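Long-range contacts in LbaCas13a H328A (C2c2) (Lachnospiraceae bacterium NK4A179, PDB 5WLH), which binds precursor CRISPR RNA and belongs to the Cas13a nucleases, RNA-guided enzymes that cut RNA, here probably with a preference for A: residues G154-I162 / V218-L227; V173-I182 / L199-L209. All coordinates share one frame; numbering follows the deposited sequence.

Interactions 1 and 2 lie side by side in a helical part of the chain, and both combine apolar packing with polar links. Interaction 1 is buried and close to the bound RNA: Ile223 packs on Phe161 while one glutamine side chain ties down a helix junction. Interaction 2, further from the RNA and only partly buried, joins two consecutive antiparallel helices through an apolar strip bordered by a lysine salt-bridge network. The two meet where helix 193-206 lies against helices 158-166 and 218-230. Leu199 and Leu202 pack on Phe222, so helix 193-206, one partner of interaction 2, also packs against the helices of interaction 1.

Interaction 1. Residues G154-I162 / V218-L227; sequences GIISETNFI and VQRDFIDYVL
Ile156 and Glu158 face Ile223 and Gln219 across a junction where helix 158-162 runs at 65° to helix 218-227, the axes approaching to 11.4 Å. Ile223 reaches both the Phe161 ring and the backbone of the 156-158 turn. Its CG1 stands over the ring centre, 4.1 Å from the Phe161 centroid in a CH-pi contact, and its CD1 lies 3.5 Å from Glu158 N. Phe222 meets the same ring obliquely, while Leu227 CD1 packs on Ile156 CD1 at 3.8 Å.

The polar link is Gln219. With CG anti to the backbone N and a bend at chi2 (71°), its amide reaches the carbonyl of Ile156, the first residue beyond the preceding helix: NE2 donates to Ile156 O at 2.9 Å, almost in line with the C=O bond (174°). NE2 also donates to Asp224 OD1 at 3.0 Å, from above the carboxylate plane, and Asp224 is itself held by Arg220, Tyr121 and Ser136. A water bridges Gln219 OE1 to Glu158 N. A leucine here would probably leave Ile156 O without its amide donor, break the water link and take one donor from Asp224 OD1. Glu158 lays its carboxylate across Val218, with Asn205 a probable hydrogen-bond partner of OE1.

Ser157 OG accepts from Asn160 N at 3.2 Å, so the turn is a helix-to-helix junction with a serine N-cap, clamped by a crossing helix within an all-helical region.

Interaction 2. Residues V173-I182 / L199-L209; sequences VSEDIIDRII and LKKLLMNAFDL
Ile178 and Lys200 mark the middle of a helical hairpin, in which helices 175-182 and 199-206 run roughly antiparallel at 144° and approach to 10.4 Å between axes. Charge borders one side of it. With CG anti to the backbone N (chi1 170°), the Lys200 chain reaches across to the facing helix and puts NZ beside two acidic residues one turn apart. Lys200 NZ donates to Asp179 OD1 at 2.6 Å, where the oxygen accepts through its syn lone pair, and more weakly to Glu175 OE2 at 3.1 Å. The three residues form a salt-bridge network, with a single positive charge that would probably offset only part of the negative charge of the two carboxylates.

Backbone groups at the helix ends are also provided for. Ser174, the N-cap, accepts Ile177 N through OG at 3.1 Å. Beyond the other helix, Asp208 with its positive phi is the C-prime residue of a Schellman motif, where Met204 O takes Leu209 N at 2.9 Å and Asn205 O takes Asp208 N. Outside the interface, Lys201 NZ is satisfied by the carbonyls of Asp213 and Ile216, while Arg180 pairs through NE with Asp176 OD2 and through NH2 with Asp356.

Beside the salt-bridge network, Ile178 CD1 slots between Leu203 CB and Met204 SD, 3.7 Å from the sulfur, while Ile182 CD1 rests on the aliphatic base of Lys200. The Schellman turn brings Leu209 CD1 against the carbonyl of Val173. Val173 CG2 then stands 3.5 Å from the centroid of the Phe207 ring, over its face and displaced toward the rim.

Interaction 1. Residues G154-I162 / V218-L227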
loop_
_atom_site.group_PDB
_atom_site.type_symbol
_atom_site.label_atom_id
_atom_site.label_comp_id
_atom_site.label_asym_id
_atom_site.label_seq_id
_atom_site.Cartn_x
_atom_site.Cartn_y
_atom_site.Cartn_z
ATOM N N GLY A 154 30.386 36.941 -28.239
ATOM C CA GLY A 154 30.646 36.032 -29.342
ATOM C C GLY A 154 30.727 34.582 -28.903
ATOM O O GLY A 154 30.319 33.676 -29.632
ATOM N N ILE A 155 31.245 34.339 -27.698
ATOM C CA ILE A 155 31.327 32.970 -27.200
ATOM C C ILE A 155 29.932 32.378 -27.045
ATOM O O ILE A 155 29.708 31.195 -27.336
ATOM C CB ILE A 155 32.109 32.928 -25.873
ATOM C CG1 ILE A 155 33.600 33.168 -26.125
ATOM C CG2 ILE A 155 31.948 31.562 -25.198
ATOM C CD1 ILE A 155 34.432 33.153 -24.860
ATOM N N ILE A 156 28.974 33.186 -26.584
ATOM C CA ILE A 156 27.612 32.695 -26.413
ATOM C C ILE A 156 26.726 33.217 -27.535
ATOM O O ILE A 156 25.566 33.574 -27.310
ATOM C CB ILE A 156 27.051 33.070 -25.032
ATOM C CG1 ILE A 156 27.178 34.576 -24.776
ATOM C CG2 ILE A 156 27.780 32.283 -23.952
ATOM C CD1 ILE A 156 26.102 35.118 -23.851
ATOM N N SER A 157 27.263 33.248 -28.750
ATOM C CA SER A 157 26.519 33.627 -29.941
ATOM C C SER A 157 26.074 32.392 -30.714
ATOM O O SER A 157 26.586 31.286 -30.523
ATOM C CB SER A 157 27.366 34.528 -30.849
ATOM O OG SER A 157 28.417 33.779 -31.447
ATOM N N GLU A 158 25.098 32.597 -31.600
ATOM C CA GLU A 158 24.689 31.522 -32.494
ATOM C C GLU A 158 25.861 31.038 -33.334
ATOM O O GLU A 158 26.024 29.831 -33.553
ATOM C CB GLU A 158 23.555 31.993 -33.397
ATOM C CG GLU A 158 23.094 30.927 -34.372
ATOM C CD GLU A 158 21.784 31.283 -35.052
ATOM O OE1 GLU A 158 21.324 30.506 -35.921
ATOM O OE2 GLU A 158 21.226 32.340 -34.717
ATOM N N THR A 159 26.681 31.969 -33.820
ATOM C CA THR A 159 27.825 31.591 -34.646
ATOM C C THR A 159 28.728 30.609 -33.908
ATOM O O THR A 159 29.078 29.548 -34.442
ATOM C CB THR A 159 28.609 32.836 -35.068
ATOM O OG1 THR A 159 27.779 33.690 -35.871
ATOM C CG2 THR A 159 29.843 32.432 -35.865
ATOM N N ASN A 160 29.093 30.929 -32.664
ATOM C CA ASN A 160 29.969 30.036 -31.914
ATOM C C ASN A 160 29.268 28.730 -31.562
ATOM O O ASN A 160 29.886 27.659 -31.596
ATOM C CB ASN A 160 30.477 30.721 -30.650
ATOM C CG ASN A 160 31.642 29.986 -30.040
ATOM O OD1 ASN A 160 32.503 29.478 -30.758
ATOM N ND2 ASN A 160 31.648 29.870 -28.718
ATOM N N PHE A 161 27.978 28.789 -31.221
ATOM C CA PHE A 161 27.252 27.552 -30.961
ATOM C C PHE A 161 27.202 26.676 -32.207
ATOM O O PHE A 161 27.391 25.456 -32.130
ATOM C CB PHE A 161 25.838 27.870 -30.452
ATOM C CG PHE A 161 25.727 27.953 -28.940
ATOM C CD1 PHE A 161 26.501 28.844 -28.215
ATOM C CD2 PHE A 161 24.825 27.146 -28.252
ATOM C CE1 PHE A 161 26.391 28.926 -26.822
ATOM C CE2 PHE A 161 24.710 27.222 -26.870
ATOM C CZ PHE A 161 25.485 28.111 -26.156
ATOM N N ILE A 162 26.965 27.282 -33.375
ATOM C CA ILE A 162 26.941 26.514 -34.617
ATOM C C ILE A 162 28.303 25.877 -34.865
ATOM O O ILE A 162 28.399 24.712 -35.267
ATOM C CB ILE A 162 26.499 27.413 -35.788
ATOM C CG1 ILE A 162 24.979 27.607 -35.771
ATOM C CG2 ILE A 162 26.980 26.847 -37.144
ATOM C CD1 ILE A 162 24.465 28.605 -36.785
ATOM N N VAL A 218 17.019 32.818 -31.617
ATOM C CA VAL A 218 17.924 31.782 -31.115
ATOM C C VAL A 218 18.656 32.267 -29.869
ATOM O O VAL A 218 18.779 31.533 -28.878
ATOM C CB VAL A 218 18.906 31.337 -32.214
ATOM C CG1 VAL A 218 20.082 30.595 -31.584
ATOM C CG2 VAL A 218 18.200 30.446 -33.215
ATOM N N GLN A 219 19.130 33.512 -29.888
ATOM C CA GLN A 219 19.888 34.029 -28.753
ATOM C C GLN A 219 19.038 34.064 -27.483
ATOM O O GLN A 219 19.448 33.560 -26.432
ATOM C CB GLN A 219 20.425 35.424 -29.070
ATOM C CG GLN A 219 21.297 35.973 -27.959
ATOM C CD GLN A 219 22.617 35.237 -27.882
ATOM O OE1 GLN A 219 23.341 35.137 -28.880
ATOM N NE2 GLN A 219 22.921 34.676 -26.716
ATOM N N ARG A 220 17.854 34.665 -27.557
ATOM C CA ARG A 220 17.071 34.874 -26.342
ATOM C C ARG A 220 16.324 33.613 -25.922
ATOM O O ARG A 220 16.246 33.301 -24.728
ATOM C CB ARG A 220 16.087 36.028 -26.547
ATOM C CG ARG A 220 15.447 36.526 -25.266
ATOM C CD ARG A 220 16.360 37.486 -24.509
ATOM N NE ARG A 220 15.837 37.748 -23.177
ATOM C CZ ARG A 220 16.399 37.326 -22.047
ATOM N NH1 ARG A 220 17.524 36.617 -22.081
ATOM N NH2 ARG A 220 15.835 37.613 -20.879
ATOM N N ASP A 221 15.777 32.878 -26.881
ATOM C CA ASP A 221 14.900 31.757 -26.569
ATOM C C ASP A 221 15.655 30.467 -26.299
ATOM O O ASP A 221 15.167 29.632 -25.525
ATOM C CB ASP A 221 13.902 31.537 -27.707
ATOM C CG ASP A 221 12.803 32.590 -27.717
ATOM O OD1 ASP A 221 12.223 32.840 -26.643
ATOM O OD2 ASP A 221 12.532 33.173 -28.784
ATOM N N PHE A 222 16.831 30.278 -26.900
ATOM C CA PHE A 222 17.617 29.085 -26.620
ATOM C C PHE A 222 18.891 29.408 -25.847
ATOM O O PHE A 222 19.046 28.972 -24.702
ATOM C CB PHE A 222 17.974 28.316 -27.896
ATOM C CG PHE A 222 18.812 27.097 -27.625
ATOM C CD1 PHE A 222 18.279 26.029 -26.915
ATOM C CD2 PHE A 222 20.133 27.031 -28.038
ATOM C CE1 PHE A 222 19.047 24.898 -26.644
ATOM C CE2 PHE A 222 20.900 25.915 -27.756
ATOM C CZ PHE A 222 20.353 24.846 -27.064
ATOM N N ILE A 223 19.810 30.174 -26.440
ATOM C CA ILE A 223 21.151 30.278 -25.866
ATOM C C ILE A 223 21.090 30.888 -24.477
ATOM O O ILE A 223 21.676 30.359 -23.521
ATOM C CB ILE A 223 22.071 31.096 -26.785
ATOM C CG1 ILE A 223 22.254 30.380 -28.121
ATOM C CG2 ILE A 223 23.403 31.319 -26.087
ATOM C CD1 ILE A 223 23.149 31.150 -29.106
ATOM N N ASP A 224 20.394 32.021 -24.347
ATOM C CA ASP A 224 20.294 32.686 -23.057
ATOM C C ASP A 224 19.650 31.774 -22.030
ATOM O O ASP A 224 20.043 31.774 -20.861
ATOM C CB ASP A 224 19.491 33.980 -23.175
ATOM C CG ASP A 224 20.266 35.107 -23.853
ATOM O OD1 ASP A 224 21.483 34.968 -24.120
ATOM O OD2 ASP A 224 19.629 36.135 -24.135
ATOM N N TYR A 225 18.651 30.997 -22.449
ATOM C CA TYR A 225 18.019 30.064 -21.529
ATOM C C TYR A 225 18.989 28.976 -21.097
ATOM O O TYR A 225 19.032 28.614 -19.917
ATOM C CB TYR A 225 16.770 29.438 -22.155
ATOM C CG TYR A 225 15.952 28.724 -21.107
ATOM C CD1 TYR A 225 15.011 29.410 -20.362
ATOM C CD2 TYR A 225 16.165 27.377 -20.829
ATOM C CE1 TYR A 225 14.287 28.777 -19.370
ATOM C CE2 TYR A 225 15.438 26.729 -19.844
ATOM C CZ TYR A 225 14.500 27.440 -19.120
ATOM O OH TYR A 225 13.767 26.815 -18.139
ATOM N N VAL A 226 19.756 28.427 -22.044
ATOM C CA VAL A 226 20.755 27.414 -21.696
ATOM C C VAL A 226 21.693 27.936 -20.618
ATOM O O VAL A 226 22.033 27.219 -19.666
ATOM C CB VAL A 226 21.527 26.967 -22.954
ATOM C CG1 VAL A 226 22.761 26.138 -22.564
ATOM C CG2 VAL A 226 20.627 26.150 -23.840
ATOM N N LEU A 227 22.124 29.194 -20.735
ATOM C CA LEU A 227 23.006 29.743 -19.707
ATOM C C LEU A 227 22.288 29.889 -18.365
ATOM O O LEU A 227 22.887 29.645 -17.314
ATOM C CB LEU A 227 23.577 31.084 -20.151
ATOM C CG LEU A 227 24.369 30.979 -21.458
ATOM C CD1 LEU A 227 24.232 32.256 -22.263
ATOM C CD2 LEU A 227 25.811 30.669 -21.164
HETATM O O HOH W 1 23.525 35.107 -31.380
#

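Interaction 2. Residues V173-I182 / L199-L209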
loop_
_atom_site.group_PDB
_atom_site.type_symbol
_atom_site.label_atom_id
_atom_site.label_comp_id
_atom_site.label_asym_id
_atom_site.label_seq_id
_atom_site.Cartn_x
_atom_site.Cartn_y
_atom_site.Cartn_z
ATOM N N VAL A 173 22.835 15.750 -41.968
ATOM C CA VAL A 173 21.661 15.512 -41.142
ATOM C C VAL A 173 20.461 16.175 -41.800
ATOM O O VAL A 173 20.579 17.196 -42.489
ATOM C CB VAL A 173 21.861 16.015 -39.695
ATOM C CG1 VAL A 173 23.241 15.625 -39.178
ATOM C CG2 VAL A 173 21.642 17.509 -39.603
ATOM N N SER A 174 19.296 15.572 -41.605
ATOM C CA SER A 174 18.040 16.098 -42.112
ATOM C C SER A 174 17.307 16.842 -41.005
ATOM O O SER A 174 17.708 16.828 -39.841
ATOM C CB SER A 174 17.167 14.964 -42.653
ATOM O OG SER A 174 16.900 14.007 -41.640
ATOM N N GLU A 175 16.208 17.495 -41.384
ATOM C CA GLU A 175 15.320 18.062 -40.376
ATOM C C GLU A 175 14.713 16.966 -39.510
ATOM O O GLU A 175 14.560 17.138 -38.294
ATOM C CB GLU A 175 14.219 18.891 -41.039
ATOM C CG GLU A 175 13.422 19.731 -40.060
ATOM C CD GLU A 175 12.082 20.180 -40.603
ATOM O OE1 GLU A 175 12.048 21.149 -41.386
ATOM O OE2 GLU A 175 11.055 19.570 -40.236
ATOM N N ASP A 176 14.366 15.826 -40.116
ATOM C CA ASP A 176 13.752 14.742 -39.353
ATOM C C ASP A 176 14.726 14.161 -38.337
ATOM O O ASP A 176 14.323 13.769 -37.235
ATOM C CB ASP A 176 13.244 13.651 -40.295
ATOM C CG ASP A 176 12.428 12.588 -39.573
ATOM O OD1 ASP A 176 11.385 12.931 -38.971
ATOM O OD2 ASP A 176 12.836 11.409 -39.601
ATOM N N ILE A 177 16.009 14.086 -38.689
ATOM C CA ILE A 177 17.021 13.703 -37.711
ATOM C C ILE A 177 17.041 14.700 -36.559
ATOM O O ILE A 177 17.110 14.316 -35.384
ATOM C CB ILE A 177 18.397 13.592 -38.386
ATOM C CG1 ILE A 177 18.444 12.367 -39.305
ATOM C CG2 ILE A 177 19.499 13.541 -37.342
ATOM C CD1 ILE A 177 19.529 12.439 -40.351
ATOM N N ILE A 178 16.969 15.993 -36.877
ATOM C CA ILE A 178 16.947 17.019 -35.838
ATOM C C ILE A 178 15.698 16.871 -34.975
ATOM O O ILE A 178 15.765 16.908 -33.739
ATOM C CB ILE A 178 17.043 18.417 -36.477
ATOM C CG1 ILE A 178 18.465 18.653 -36.996
ATOM C CG2 ILE A 178 16.624 19.493 -35.480
ATOM C CD1 ILE A 178 18.603 19.813 -37.963
ATOM N N ASP A 179 14.541 16.682 -35.616
ATOM C CA ASP A 179 13.303 16.504 -34.868
ATOM C C ASP A 179 13.374 15.283 -33.961
ATOM O O ASP A 179 12.906 15.323 -32.819
ATOM C CB ASP A 179 12.121 16.388 -35.826
ATOM C CG ASP A 179 11.663 17.731 -36.343
ATOM O OD1 ASP A 179 12.225 18.752 -35.900
ATOM O OD2 ASP A 179 10.735 17.769 -37.180
ATOM N N ARG A 180 13.959 14.189 -34.451
ATOM C CA ARG A 180 14.057 12.980 -33.639
ATOM C C ARG A 180 15.011 13.173 -32.470
ATOM O O ARG A 180 14.729 12.725 -31.352
ATOM C CB ARG A 180 14.502 11.805 -34.509
ATOM C CG ARG A 180 13.349 11.139 -35.236
ATOM C CD ARG A 180 13.800 10.368 -36.470
ATOM N NE ARG A 180 12.642 10.015 -37.283
ATOM C CZ ARG A 180 11.937 8.902 -37.124
ATOM N NH1 ARG A 180 12.290 8.025 -36.194
ATOM N NH2 ARG A 180 10.885 8.664 -37.894
ATOM N N ILE A 181 16.142 13.839 -32.712
ATOM C CA ILE A 181 17.147 14.040 -31.672
ATOM C C ILE A 181 16.603 14.923 -30.560
ATOM O O ILE A 181 16.865 14.688 -29.371
ATOM C CB ILE A 181 18.421 14.644 -32.286
ATOM C CG1 ILE A 181 19.211 13.573 -33.030
ATOM C CG2 ILE A 181 19.275 15.285 -31.219
ATOM C CD1 ILE A 181 20.549 14.047 -33.508
ATOM N N ILE A 182 15.859 15.967 -30.926
ATOM C CA ILE A 182 15.316 16.879 -29.926
ATOM C C ILE A 182 14.318 16.153 -29.035
ATOM O O ILE A 182 14.396 16.215 -27.805
ATOM C CB ILE A 182 14.678 18.098 -30.616
ATOM C CG1 ILE A 182 15.769 18.994 -31.196
ATOM C CG2 ILE A 182 13.792 18.855 -29.647
ATOM C CD1 ILE A 182 15.227 20.185 -31.975
ATOM N N LEU A 199 16.243 25.881 -30.312
ATOM C CA LEU A 199 17.267 24.892 -30.619
ATOM C C LEU A 199 17.107 24.358 -32.033
ATOM O O LEU A 199 18.091 24.222 -32.769
ATOM C CB LEU A 199 17.193 23.751 -29.608
ATOM C CG LEU A 199 18.121 22.573 -29.861
ATOM C CD1 LEU A 199 19.562 23.061 -30.053
ATOM C CD2 LEU A 199 18.016 21.638 -28.668
ATOM N N LYS A 200 15.874 24.045 -32.429
ATOM C CA LYS A 200 15.653 23.566 -33.787
ATOM C C LYS A 200 16.133 24.585 -34.815
ATOM O O LYS A 200 16.797 24.227 -35.793
ATOM C CB LYS A 200 14.180 23.252 -34.007
ATOM C CG LYS A 200 13.885 22.984 -35.476
ATOM C CD LYS A 200 12.764 22.009 -35.670
ATOM C CE LYS A 200 12.721 21.557 -37.124
ATOM N NZ LYS A 200 11.498 20.765 -37.375
ATOM N N LYS A 201 15.808 25.858 -34.602
ATOM C CA LYS A 201 16.226 26.908 -35.526
ATOM C C LYS A 201 17.741 26.987 -35.604
ATOM O O LYS A 201 18.316 27.105 -36.693
ATOM C CB LYS A 201 15.644 28.244 -35.067
ATOM C CG LYS A 201 16.009 29.463 -35.900
ATOM C CD LYS A 201 14.953 30.563 -35.673
ATOM C CE LYS A 201 15.277 31.849 -36.438
ATOM N NZ LYS A 201 14.335 32.962 -36.068
ATOM N N LEU A 202 18.398 26.899 -34.448
ATOM C CA LEU A 202 19.853 26.888 -34.401
ATOM C C LEU A 202 20.425 25.695 -35.158
ATOM O O LEU A 202 21.383 25.844 -35.926
ATOM C CB LEU A 202 20.302 26.864 -32.944
ATOM C CG LEU A 202 21.760 26.544 -32.648
ATOM C CD1 LEU A 202 22.597 27.678 -33.105
ATOM C CD2 LEU A 202 21.940 26.328 -31.150
ATOM N N LEU A 203 19.851 24.506 -34.963
ATOM C CA LEU A 203 20.384 23.316 -35.623
ATOM C C LEU A 203 20.151 23.359 -37.127
ATOM O O LEU A 203 20.987 22.886 -37.906
ATOM C CB LEU A 203 19.756 22.057 -35.031
ATOM C CG LEU A 203 20.252 21.743 -33.620
ATOM C CD1 LEU A 203 19.379 20.669 -32.982
ATOM C CD2 LEU A 203 21.710 21.301 -33.684
ATOM N N MET A 204 19.006 23.892 -37.556
ATOM C CA MET A 204 18.773 24.021 -38.994
ATOM C C MET A 204 19.747 25.010 -39.620
ATOM O O MET A 204 20.263 24.768 -40.722
ATOM C CB MET A 204 17.323 24.425 -39.261
ATOM C CG MET A 204 16.302 23.353 -38.847
ATOM S SD MET A 204 16.240 21.887 -39.904
ATOM C CE MET A 204 15.336 22.526 -41.326
ATOM N N ASN A 205 20.017 26.123 -38.933
ATOM C CA ASN A 205 21.034 27.053 -39.404
ATOM C C ASN A 205 22.416 26.407 -39.386
ATOM O O ASN A 205 23.217 26.610 -40.308
ATOM C CB ASN A 205 21.029 28.328 -38.555
ATOM C CG ASN A 205 19.719 29.116 -38.677
ATOM O OD1 ASN A 205 18.935 28.894 -39.602
ATOM N ND2 ASN A 205 19.477 30.033 -37.733
ATOM N N ALA A 206 22.715 25.625 -38.343
ATOM C CA ALA A 206 24.027 24.989 -38.252
ATOM C C ALA A 206 24.275 24.058 -39.428
ATOM O O ALA A 206 25.395 23.983 -39.948
ATOM C CB ALA A 206 24.157 24.216 -36.942
ATOM N N PHE A 207 23.251 23.327 -39.852
ATOM C CA PHE A 207 23.406 22.349 -40.913
ATOM C C PHE A 207 22.933 22.872 -42.263
ATOM O O PHE A 207 22.702 22.079 -43.182
ATOM C CB PHE A 207 22.700 21.057 -40.515
ATOM C CG PHE A 207 23.366 20.376 -39.351
ATOM C CD1 PHE A 207 24.628 19.817 -39.504
ATOM C CD2 PHE A 207 22.768 20.336 -38.101
ATOM C CE1 PHE A 207 25.263 19.203 -38.442
ATOM C CE2 PHE A 207 23.399 19.720 -37.035
ATOM C CZ PHE A 207 24.651 19.154 -37.208
ATOM N N ASP A 208 22.815 24.196 -42.393
ATOM C CA ASP A 208 22.507 24.876 -43.656
ATOM C C ASP A 208 21.256 24.308 -44.323
ATOM O O ASP A 208 21.224 24.059 -45.531
ATOM C CB ASP A 208 23.706 24.826 -44.603
ATOM C CG ASP A 208 24.939 25.469 -44.006
ATOM O OD1 ASP A 208 24.861 26.660 -43.637
ATOM O OD2 ASP A 208 25.985 24.788 -43.904
ATOM N N LEU A 209 20.207 24.105 -43.516
ATOM C CA LEU A 209 18.920 23.645 -44.009
ATOM C C LEU A 209 17.935 24.799 -43.964
ATOM O O LEU A 209 17.850 25.483 -42.936
ATOM C CB LEU A 209 18.398 22.464 -43.172
ATOM C CG LEU A 209 19.345 21.253 -43.082
ATOM C CD1 LEU A 209 18.785 20.167 -42.166
ATOM C CD2 LEU A 209 19.641 20.680 -44.479
#